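Local coordinates for protein erythromycin C-12 hydroxylase (Saccharopolyspora erythraea, PDB 2JJN) that hydroxylates the macrolactone ring of erythromycin D at C-12 to give erythromycin C, as a heme-dependent cytochrome P450 monooxygenase of the erythromycin pathway, at residues 263-268 with 374-379; 272-277 with 362-367; 293-298 with 310-315. The protein carries 2 engineered substitutions. One frame throughout, in Å; residues are numbered along the deposited sequence. Where two conformers were deposited one is given.

Contact 1: 263-268 with 374-379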
loop_
_atom_site.group_PDB
_atom_site.type_symbol
_atom_site.label_atom_id
_atom_site.label_comp_id
_atom_site.label_asym_id
_atom_site.label_seq_id
_atom_site.Cartn_x
_atom_site.Cartn_y
_atom_site.Cartn_z
ATOM N N HIS A 263 -20.649 -7.395 11.433
ATOM C CA HIS A 263 -20.625 -6.784 10.103
ATOM C C HIS A 263 -20.714 -7.787 8.976
ATOM O O HIS A 263 -21.108 -7.413 7.873
ATOM C CB HIS A 263 -19.378 -5.897 9.902
ATOM C CG HIS A 263 -19.417 -4.657 10.730
ATOM N ND1 HIS A 263 -20.148 -3.533 10.366
ATOM C CD2 HIS A 263 -18.846 -4.370 11.917
ATOM C CE1 HIS A 263 -20.028 -2.616 11.307
ATOM N NE2 HIS A 263 -19.237 -3.089 12.254
ATOM N N TRP A 264 -20.329 -9.034 9.222
ATOM C CA TRP A 264 -20.466 -10.022 8.148
ATOM C C TRP A 264 -21.923 -10.151 7.699
ATOM O O TRP A 264 -22.204 -10.125 6.509
ATOM C CB TRP A 264 -19.963 -11.396 8.597
ATOM C CG TRP A 264 -18.516 -11.518 8.815
ATOM C CD1 TRP A 264 -17.898 -11.737 10.015
ATOM C CD2 TRP A 264 -17.478 -11.563 7.805
ATOM N NE1 TRP A 264 -16.525 -11.919 9.824
ATOM C CE2 TRP A 264 -16.247 -11.794 8.483
ATOM C CE3 TRP A 264 -17.475 -11.449 6.404
ATOM C CZ2 TRP A 264 -15.026 -11.913 7.825
ATOM C CZ3 TRP A 264 -16.222 -11.582 5.726
ATOM C CH2 TRP A 264 -15.029 -11.838 6.442
ATOM N N ASP A 265 -22.849 -10.329 8.656
ATOM C CA ASP A 265 -24.243 -10.490 8.261
ATOM C C ASP A 265 -24.804 -9.184 7.694
ATOM O O ASP A 265 -25.637 -9.205 6.771
ATOM C CB ASP A 265 -25.090 -10.967 9.451
ATOM C CG ASP A 265 -24.982 -12.472 9.692
ATOM O OD1 ASP A 265 -24.364 -13.224 8.892
ATOM O OD2 ASP A 265 -25.587 -12.930 10.691
ATOM N N ALA A 266 -24.339 -8.066 8.226
ATOM C CA ALA A 266 -24.827 -6.752 7.719
ATOM C C ALA A 266 -24.498 -6.573 6.238
ATOM O O ALA A 266 -25.332 -6.135 5.409
ATOM C CB ALA A 266 -24.270 -5.655 8.534
ATOM N N ALA A 267 -23.267 -6.961 5.875
ATOM C CA ALA A 267 -22.819 -6.817 4.489
ATOM C C ALA A 267 -23.460 -7.882 3.585
ATOM O O ALA A 267 -23.663 -7.641 2.390
ATOM C CB ALA A 267 -21.290 -6.947 4.438
ATOM N N ALA A 268 -23.781 -9.048 4.165
ATOM C CA ALA A 268 -24.440 -10.104 3.392
ATOM C C ALA A 268 -25.858 -9.674 3.095
ATOM O O ALA A 268 -26.358 -9.935 1.989
ATOM C CB ALA A 268 -24.425 -11.441 4.118
ATOM N N PHE A 374 -18.964 -17.871 1.467
ATOM C CA PHE A 374 -18.799 -18.457 2.827
ATOM C C PHE A 374 -19.707 -17.764 3.846
ATOM O O PHE A 374 -19.886 -18.309 4.971
ATOM C CB PHE A 374 -17.381 -18.211 3.293
ATOM C CG PHE A 374 -16.294 -18.841 2.439
ATOM C CD1 PHE A 374 -16.137 -20.235 2.348
ATOM C CD2 PHE A 374 -15.417 -18.017 1.745
ATOM C CE1 PHE A 374 -15.096 -20.812 1.605
ATOM C CE2 PHE A 374 -14.347 -18.568 0.996
ATOM C CZ PHE A 374 -14.174 -19.984 0.940
ATOM N N GLY A 375 -20.214 -16.589 3.509
ATOM C CA GLY A 375 -20.925 -15.715 4.481
ATOM C C GLY A 375 -20.018 -14.994 5.473
ATOM O O GLY A 375 -20.293 -13.861 5.835
ATOM N N ARG A 376 -18.982 -15.674 5.947
ATOM C CA ARG A 376 -17.973 -15.104 6.847
ATOM C C ARG A 376 -16.722 -15.990 6.851
ATOM O O ARG A 376 -16.759 -17.142 6.382
ATOM C CB ARG A 376 -18.554 -14.972 8.266
ATOM C CG ARG A 376 -18.842 -16.337 8.903
ATOM C CD ARG A 376 -19.376 -16.206 10.363
ATOM N NE ARG A 376 -20.740 -15.678 10.265
ATOM C CZ ARG A 376 -21.195 -14.527 10.767
ATOM N NH1 ARG A 376 -20.476 -13.726 11.559
ATOM N NH2 ARG A 376 -22.450 -14.218 10.538
ATOM N N LEU A 377 -15.625 -15.429 7.331
ATOM C CA LEU A 377 -14.433 -16.202 7.659
ATOM C C LEU A 377 -13.995 -15.797 9.059
ATOM O O LEU A 377 -14.300 -14.691 9.499
ATOM C CB LEU A 377 -13.289 -15.850 6.719
ATOM C CG LEU A 377 -13.546 -16.359 5.310
ATOM C CD1 LEU A 377 -12.406 -15.787 4.399
ATOM C CD2 LEU A 377 -13.550 -17.885 5.199
ATOM N N THR A 378 -13.304 -16.710 9.753
ATOM C CA THR A 378 -12.656 -16.348 11.026
ATOM C C THR A 378 -11.171 -16.726 10.960
ATOM O O THR A 378 -10.783 -17.589 10.163
ATOM C CB THR A 378 -13.293 -17.104 12.209
ATOM O OG1 THR A 378 -12.809 -16.571 13.448
ATOM C CG2 THR A 378 -12.956 -18.646 12.166
ATOM N N VAL A 379 -10.323 -16.003 11.703
ATOM C CA VAL A 379 -8.895 -16.308 11.731
ATOM C C VAL A 379 -8.627 -17.555 12.584
ATOM O O VAL A 379 -9.149 -17.616 13.707
ATOM C CB VAL A 379 -8.084 -15.062 12.226
ATOM C CG1 VAL A 379 -6.620 -15.418 12.305
ATOM C CG2 VAL A 379 -8.409 -13.874 11.298
HETATM O O HOH W 1 -15.499 -13.735 11.837
HETATM O O HOH W 2 -22.676 -11.365 11.424
HETATM O O HOH W 3 -23.041 -13.839 6.590
HETATM O O HOH W 4 -22.776 -16.196 7.983
#

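Contact 2: 272-277 with 362-367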
loop_
_atom_site.group_PDB
_atom_site.type_symbol
_atom_site.label_atom_id
_atom_site.label_comp_id
_atom_site.label_asym_id
_atom_site.label_seq_id
_atom_site.Cartn_x
_atom_site.Cartn_y
_atom_site.Cartn_z
ATOM N N GLY A 272 -24.084 -3.320 -0.452
ATOM C CA GLY A 272 -23.798 -1.912 -0.640
ATOM C C GLY A 272 -23.010 -1.311 0.510
ATOM O O GLY A 272 -22.493 -0.218 0.382
ATOM N N ARG A 273 -23.010 -2.019 1.647
ATOM C CA ARG A 273 -22.249 -1.618 2.850
ATOM C C ARG A 273 -20.740 -1.879 2.678
ATOM O O ARG A 273 -19.929 -1.370 3.460
ATOM C CB ARG A 273 -22.745 -2.414 4.072
ATOM C CG ARG A 273 -24.147 -1.939 4.562
ATOM C CD ARG A 273 -24.898 -2.983 5.409
ATOM N NE ARG A 273 -26.213 -2.440 5.749
ATOM C CZ ARG A 273 -27.307 -3.117 6.127
ATOM N NH1 ARG A 273 -27.359 -4.459 6.233
ATOM N NH2 ARG A 273 -28.403 -2.409 6.394
ATOM N N ILE A 274 -20.356 -2.639 1.649
ATOM C CA ILE A 274 -18.959 -3.041 1.548
ATOM C C ILE A 274 -17.938 -1.903 1.300
ATOM O O ILE A 274 -16.896 -1.856 1.970
ATOM C CB ILE A 274 -18.829 -4.216 0.589
ATOM C CG1 ILE A 274 -19.455 -5.444 1.256
ATOM C CG2 ILE A 274 -17.405 -4.453 0.102
ATOM C CD1 ILE A 274 -19.587 -6.674 0.344
ATOM N N PRO A 275 -18.207 -0.992 0.339
ATOM C CA PRO A 275 -17.265 0.121 0.191
ATOM C C PRO A 275 -16.943 0.834 1.510
ATOM O O PRO A 275 -15.759 1.213 1.732
ATOM C CB PRO A 275 -17.981 1.037 -0.825
ATOM C CG PRO A 275 -18.719 0.025 -1.665
ATOM C CD PRO A 275 -19.292 -0.928 -0.670
ATOM N N ALA A 276 -17.956 1.078 2.343
ATOM C CA ALA A 276 -17.699 1.798 3.621
ATOM C C ALA A 276 -16.875 0.954 4.585
ATOM O O ALA A 276 -16.073 1.497 5.398
ATOM C CB ALA A 276 -19.033 2.143 4.261
ATOM N N ILE A 277 -17.044 -0.369 4.512
ATOM C CA ILE A 277 -16.215 -1.269 5.325
ATOM C C ILE A 277 -14.774 -1.161 4.848
ATOM O O ILE A 277 -13.834 -1.040 5.665
ATOM C CB ILE A 277 -16.682 -2.726 5.202
ATOM C CG1 ILE A 277 -17.951 -2.915 6.033
ATOM C CG2 ILE A 277 -15.582 -3.715 5.653
ATOM C CD1 ILE A 277 -18.656 -4.280 5.774
ATOM N N GLU A 362 -10.592 -3.926 -6.243
ATOM C CA GLU A 362 -10.150 -5.272 -5.912
ATOM C C GLU A 362 -10.637 -5.725 -4.538
ATOM O O GLU A 362 -11.092 -6.862 -4.369
ATOM C CB GLU A 362 -8.630 -5.353 -5.947
ATOM C CG GLU A 362 -8.044 -5.060 -7.326
ATOM C CD GLU A 362 -6.567 -5.415 -7.406
ATOM O OE1 GLU A 362 -5.799 -4.711 -8.096
ATOM O OE2 GLU A 362 -6.140 -6.377 -6.760
ATOM N N ASN A 363 -10.623 -4.810 -3.573
ATOM C CA ASN A 363 -10.994 -5.242 -2.220
ATOM C C ASN A 363 -12.523 -5.310 -2.061
ATOM O O ASN A 363 -13.037 -6.170 -1.307
ATOM C CB ASN A 363 -10.317 -4.330 -1.182
ATOM C CG ASN A 363 -8.908 -4.720 -0.994
ATOM O OD1 ASN A 363 -8.633 -5.632 -0.208
ATOM N ND2 ASN A 363 -8.010 -4.097 -1.744
ATOM N N ARG A 364 -13.283 -4.479 -2.787
ATOM C CA ARG A 364 -14.736 -4.607 -2.790
ATOM C C ARG A 364 -15.101 -5.981 -3.338
ATOM O O ARG A 364 -15.894 -6.728 -2.738
ATOM C CB ARG A 364 -15.375 -3.528 -3.679
ATOM C CG ARG A 364 -16.882 -3.770 -3.812
ATOM C CD ARG A 364 -17.579 -2.595 -4.531
ATOM N NE ARG A 364 -17.238 -2.439 -5.949
ATOM C CZ ARG A 364 -17.837 -3.076 -6.966
ATOM N NH1 ARG A 364 -18.737 -4.045 -6.751
ATOM N NH2 ARG A 364 -17.552 -2.718 -8.230
ATOM N N VAL A 365 -14.564 -6.276 -4.512
ATOM C CA VAL A 365 -14.928 -7.529 -5.169
ATOM C C VAL A 365 -14.502 -8.716 -4.315
ATOM O O VAL A 365 -15.262 -9.660 -4.116
ATOM C CB VAL A 365 -14.333 -7.609 -6.589
ATOM C CG1 VAL A 365 -14.591 -8.990 -7.184
ATOM C CG2 VAL A 365 -14.957 -6.546 -7.490
ATOM N N ALA A 366 -13.298 -8.650 -3.763
ATOM C CA ALA A 366 -12.850 -9.761 -2.930
ATOM C C ALA A 366 -13.774 -9.970 -1.720
ATOM O O ALA A 366 -14.134 -11.142 -1.390
ATOM C CB ALA A 366 -11.416 -9.522 -2.460
ATOM N N LEU A 367 -14.142 -8.891 -1.031
ATOM C CA LEU A 367 -15.024 -9.080 0.110
ATOM C C LEU A 367 -16.435 -9.566 -0.318
ATOM O O LEU A 367 -17.016 -10.467 0.343
ATOM C CB LEU A 367 -15.104 -7.808 0.939
ATOM C CG LEU A 367 -15.951 -7.903 2.224
ATOM C CD1 LEU A 367 -15.423 -9.036 3.085
ATOM C CD2 LEU A 367 -15.853 -6.574 3.004
#

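Contact 3: 293-298 with 310-315. With HEM (protoporphyrin IX containing Fe), chain B.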
loop_
_atom_site.group_PDB
_atom_site.type_symbol
_atom_site.label_atom_id
_atom_site.label_comp_id
_atom_site.label_asym_id
_atom_site.label_seq_id
_atom_site.Cartn_x
_atom_site.Cartn_y
_atom_site.Cartn_z
ATOM N N ARG A 293 9.816 11.391 3.924
ATOM C CA ARG A 293 10.208 12.643 3.204
ATOM C C ARG A 293 11.621 13.036 3.619
ATOM O O ARG A 293 12.152 12.506 4.595
ATOM C CB ARG A 293 9.219 13.796 3.485
ATOM C CG ARG A 293 7.785 13.475 3.093
ATOM C CD ARG A 293 7.709 13.378 1.545
ATOM N NE ARG A 293 6.325 13.360 1.043
ATOM C CZ ARG A 293 5.665 12.253 0.696
ATOM N NH1 ARG A 293 6.185 11.036 0.883
ATOM N NH2 ARG A 293 4.471 12.365 0.124
ATOM N N THR A 294 12.222 13.966 2.877
ATOM C CA THR A 294 13.523 14.509 3.312
ATOM C C THR A 294 13.425 16.029 3.320
ATOM O O THR A 294 12.924 16.614 2.378
ATOM C CB THR A 294 14.644 14.040 2.391
ATOM O OG1 THR A 294 14.332 14.383 1.039
ATOM C CG2 THR A 294 14.846 12.547 2.531
ATOM N N THR A 295 13.880 16.685 4.385
ATOM C CA THR A 295 13.790 18.146 4.397
ATOM C C THR A 295 14.822 18.754 3.440
ATOM O O THR A 295 15.976 18.304 3.364
ATOM C CB THR A 295 14.053 18.720 5.798
ATOM O OG1 THR A 295 15.301 18.237 6.274
ATOM C CG2 THR A 295 12.962 18.234 6.761
ATOM N N THR A 296 14.388 19.782 2.744
ATOM C CA THR A 296 15.295 20.477 1.801
ATOM C C THR A 296 15.932 21.716 2.430
ATOM O O THR A 296 16.787 22.353 1.810
ATOM C CB THR A 296 14.547 20.921 0.543
ATOM O OG1 THR A 296 13.508 21.858 0.864
ATOM C CG2 THR A 296 13.924 19.673 -0.095
ATOM N N LYS A 297 15.455 22.057 3.617
ATOM C CA LYS A 297 15.865 23.249 4.355
ATOM C C LYS A 297 15.426 23.120 5.793
ATOM O O LYS A 297 14.574 22.302 6.117
ATOM C CB LYS A 297 15.230 24.506 3.746
ATOM C CG LYS A 297 13.701 24.451 3.655
ATOM C CD LYS A 297 13.169 25.669 2.936
ATOM C CE LYS A 297 11.681 25.802 3.145
ATOM N NZ LYS A 297 11.251 27.247 2.997
ATOM N N ALA A 298 15.974 23.995 6.657
ATOM C CA ALA A 298 15.490 24.062 8.023
ATOM C C ALA A 298 14.011 24.373 8.045
ATOM O O ALA A 298 13.556 25.274 7.329
ATOM C CB ALA A 298 16.285 25.116 8.818
ATOM N N VAL A 310 17.441 15.987 6.478
ATOM C CA VAL A 310 17.165 14.827 7.304
ATOM C C VAL A 310 15.851 14.175 6.857
ATOM O O VAL A 310 15.023 14.811 6.191
ATOM C CB VAL A 310 17.114 15.174 8.824
ATOM C CG1 VAL A 310 18.438 15.785 9.316
ATOM C CG2 VAL A 310 15.951 16.131 9.107
ATOM N N MET A 311 15.721 12.885 7.186
ATOM C CA MET A 311 14.521 12.136 6.820
ATOM C C MET A 311 13.428 12.372 7.875
ATOM O O MET A 311 13.729 12.473 9.058
ATOM C CB MET A 311 14.854 10.669 6.701
ATOM C CG MET A 311 13.638 9.801 6.506
ATOM S SD MET A 311 14.021 8.347 5.489
ATOM C CE MET A 311 14.308 9.157 3.923
ATOM N N VAL A 312 12.191 12.474 7.406
ATOM C CA VAL A 312 11.006 12.689 8.257
ATOM C C VAL A 312 10.017 11.597 7.902
ATOM O O VAL A 312 9.716 11.405 6.713
ATOM C CB VAL A 312 10.368 14.060 7.936
ATOM C CG1 VAL A 312 9.129 14.258 8.816
ATOM C CG2 VAL A 312 11.412 15.195 8.160
ATOM N N ASN A 313 9.512 10.890 8.912
ATOM C CA ASN A 313 8.546 9.769 8.745
ATOM C C ASN A 313 7.201 10.335 9.185
ATOM O O ASN A 313 7.075 10.786 10.334
ATOM C CB ASN A 313 9.002 8.682 9.761
ATOM C CG ASN A 313 9.978 7.708 9.193
ATOM O OD1 ASN A 313 11.053 7.527 9.747
ATOM N ND2 ASN A 313 9.611 7.044 8.107
ATOM N N THR A 314 6.217 10.330 8.302
ATOM C CA THR A 314 4.853 10.780 8.669
ATOM C C THR A 314 3.998 9.576 8.987
ATOM O O THR A 314 3.810 8.739 8.117
ATOM C CB THR A 314 4.136 11.541 7.544
ATOM O OG1 THR A 314 4.098 10.771 6.341
ATOM C CG2 THR A 314 4.808 12.900 7.231
ATOM N N TRP A 315 3.516 9.488 10.216
ATOM C CA TRP A 315 2.809 8.302 10.702
ATOM C C TRP A 315 1.320 8.415 10.409
ATOM O O TRP A 315 0.507 8.906 11.210
ATOM C CB TRP A 315 3.081 8.112 12.187
ATOM C CG TRP A 315 4.397 7.465 12.473
ATOM C CD1 TRP A 315 5.573 8.090 12.615
ATOM C CD2 TRP A 315 4.629 6.063 12.648
ATOM N NE1 TRP A 315 6.590 7.142 12.899
ATOM C CE2 TRP A 315 6.017 5.893 12.914
ATOM C CE3 TRP A 315 3.801 4.927 12.557
ATOM C CZ2 TRP A 315 6.596 4.629 13.120
ATOM C CZ3 TRP A 315 4.367 3.675 12.784
ATOM C CH2 TRP A 315 5.749 3.535 13.059
HETATM C CHA HEM B . 1.069 6.322 -3.969
HETATM C CHB HEM B . -1.130 3.718 -0.477
HETATM C CHC HEM B . -2.780 0.650 -3.846
HETATM C CHD HEM B . 0.060 2.764 -7.184
HETATM C C1A HEM B . 0.543 5.890 -2.768
HETATM C C2A HEM B . 0.727 6.582 -1.487
HETATM C C3A HEM B . 0.140 5.861 -0.528
HETATM C C4A HEM B . -0.436 4.685 -1.149
HETATM C CMA HEM B . 0.096 6.174 0.984
HETATM C CAA HEM B . 1.448 7.929 -1.292
HETATM C CBA HEM B . 2.952 7.751 -1.192
HETATM C CGA HEM B . 3.659 9.030 -0.737
HETATM O O1A HEM B . 2.979 10.071 -0.514
HETATM O O2A HEM B . 4.926 8.979 -0.654
HETATM C C1B HEM B . -1.783 2.655 -1.103
HETATM C C2B HEM B . -2.650 1.714 -0.442
HETATM C C3B HEM B . -3.119 0.860 -1.381
HETATM C C4B HEM B . -2.529 1.280 -2.646
HETATM C CMB HEM B . -2.900 1.813 1.078
HETATM C CAB HEM B . -4.047 -0.365 -1.267
HETATM C CBB HEM B . -5.001 -0.372 -0.393
HETATM C C1C HEM B . -2.153 0.955 -5.036
HETATM C C2C HEM B . -2.356 0.246 -6.289
HETATM C C3C HEM B . -1.567 0.830 -7.216
HETATM C C4C HEM B . -0.855 1.938 -6.575
HETATM C CMC HEM B . -3.331 -0.953 -6.429
HETATM C CAC HEM B . -1.352 0.458 -8.695
HETATM C CBC HEM B . -2.340 0.058 -9.495
HETATM C C1D HEM B . 0.580 3.872 -6.587
HETATM C C2D HEM B . 1.479 4.757 -7.255
HETATM C C3D HEM B . 1.773 5.856 -6.285
HETATM C C4D HEM B . 1.036 5.537 -5.099
HETATM C CMD HEM B . 2.043 4.618 -8.701
HETATM C CAD HEM B . 2.699 7.069 -6.483
HETATM C CBD HEM B . 1.916 8.293 -6.994
HETATM C CGD HEM B . 2.817 9.487 -7.064
HETATM O O1D HEM B . 3.928 9.472 -6.508
HETATM O O2D HEM B . 2.398 10.478 -7.700
HETATM N NA HEM B . -0.207 4.726 -2.532
HETATM N NB HEM B . -1.677 2.354 -2.458
HETATM N NC HEM B . -1.220 1.948 -5.265
HETATM N ND HEM B . 0.329 4.366 -5.291
HETATM FE FE HEM B . -0.824 3.439 -3.899
HETATM O O HOH W 5 0.946 2.233 -3.328
#

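Contact 1: 263-268 with 374-379
Asp265 OD1 is held by Arg376 NH2, in a salt bridge of 2.7 Å, and by a water that donates at the same distance; a second water adds a weak bond. The carboxylate and the guanidinium stand nearly upright to each other, 83° between their planes, so the charge pair relies on one nitrogen and is not the flat, two-pronged kind. Water completes the grip. The water that donates to Asp265 OD1 also donates to Gly375 O, and another accepts from both Asp265 N and Arg376 NH2, tying the side-chain pair to the backbone of both segments.

Beside this polar edge lies the indole of Trp264. Arg376 CB sits over its five-membered ring, 3.6 Å from the centroid and 14° off the normal, a CH-pi contact, and Leu377 N lies over the same face. A bend at chi3 folds the arginine back: Trp264 CB lies over one face of the guanidinium, toward its rim, and the indole and guanidinium planes are 63° apart. The indole nitrogen, Trp264 NE1, donates to a water at 2.9 Å that in turn donates to Leu377 O, a water bridge that ties the NH edge of the indole to the chain.

Gly375, the first residue beyond helix 356-374, has positive phi and turns the chain across Trp264 toward strand 378-379. Helix 262-269 thus packs against the exit of that helix: Trp264 also touches Ile371 within it and Leu257 of helix 228-259, while Asp258 of the latter helix is hydrogen-bonded to Thr378 OG1 and Val379 N.

Contact 2: 272-277 with 362-367
The start of helix 274-284, the K helix with its ExxR motif, comes up against the middle of helix 356-374, the L helix that follows the heme ligand Cys353, with the CA atoms of Pro275 and Arg364 6.1 Å apart. Ile274 is the hub of the side-chain packing. Its CG2 methyl is directed at the other helix and rests 3.9 Å from Arg364 CA, with Arg364 CG alongside. The same methyl lies 3.9 Å from Leu367 CD2. In the leucine, chi1 of -177° sends CG out anti to the backbone N, and CD2, anti to CA, continues the chain to both isoleucines: Ile277 CG2 approaches that methyl too, its side chain at about a right angle to the leucine. At the outer margin Pro275 CG meets Arg364 CD at 4.0 Å.

The methylenes of Arg364 pack on Ile274 and Pro275, then a bend at chi3 (68°) turns the guanidinium to Glu368, one turn further along its own helix, and to Glu115, both salt bridges. No hydrogen bond joins the segments, so cohesion comes from methyl groups of branched side chains and an arginine stem, with the arginine's charge probably balanced by those two acids outside the segments.

Contact 3: 293-298 with 310-315
Arg293 and Val312 form an antiparallel hydrogen-bonded pair in which each backbone amide serves the other's carbonyl: Arg293 N donates to Val312 O at 2.8 Å, and Val312 N returns a bond of equal length to Arg293 O, from 35° above the carbonyl plane. Farther along, Thr295 N donates to Val310 O at 2.8 Å. The reciprocal amide, Val310 N, finds a side chain instead of a carbonyl: it gives a nearly straight bond (174°) to Thr295 OG1, 3.1 Å away. With chi1 at 54°, that hydroxyl lies between the backbone N and the carbonyl carbon, facing the valine, and it is also hydrogen-bonded to Pro307 O. Thr295 CG2 meanwhile rests 3.7 Å from Val312 CG2. Between these rungs Thr294 CG2 meets Met311 CE, while Thr294 OG1 pairs with Asp72 O.

The arginine's own end leaves the sheet. Bent at chi2, it sets its guanidinium edge-on to one heme propionate: Arg293 NH1 donates to heme O2A at 2.9 Å and Arg293 NH2 to heme O1A at 2.8 Å, so each carboxylate oxygen has its own donor. His95, Arg99 and His351 also hydrogen-bond the heme. An arginine from an inner sheet strand paired with a heme propionate is a recurrent heme-anchoring element of cytochromes P450.

In the fold
Contacts 1 and 2 are neighbours, their centres 12 Å apart, and contact 3 lies across the chain's centre, about 42 Å from contact 1 and 35 Å from contact 2, centre to centre. Successive helices 262-269 and 274-284 both pack against helix 356-374 or its exit, and the two contacts touch through Trp264 with Leu367 and Ala267 with Ile274 and Ile277. In sequence contact 1 encloses contact 2, which encloses contact 3. After helix 274-284 the chain crosses to the five-stranded mixed sheet, builds contact 3, whose arginine meets a heme propionate, and returns along helix 356-374, linking the helical side of the P450 fold with the sheet that supplies a propionate-binding arginine.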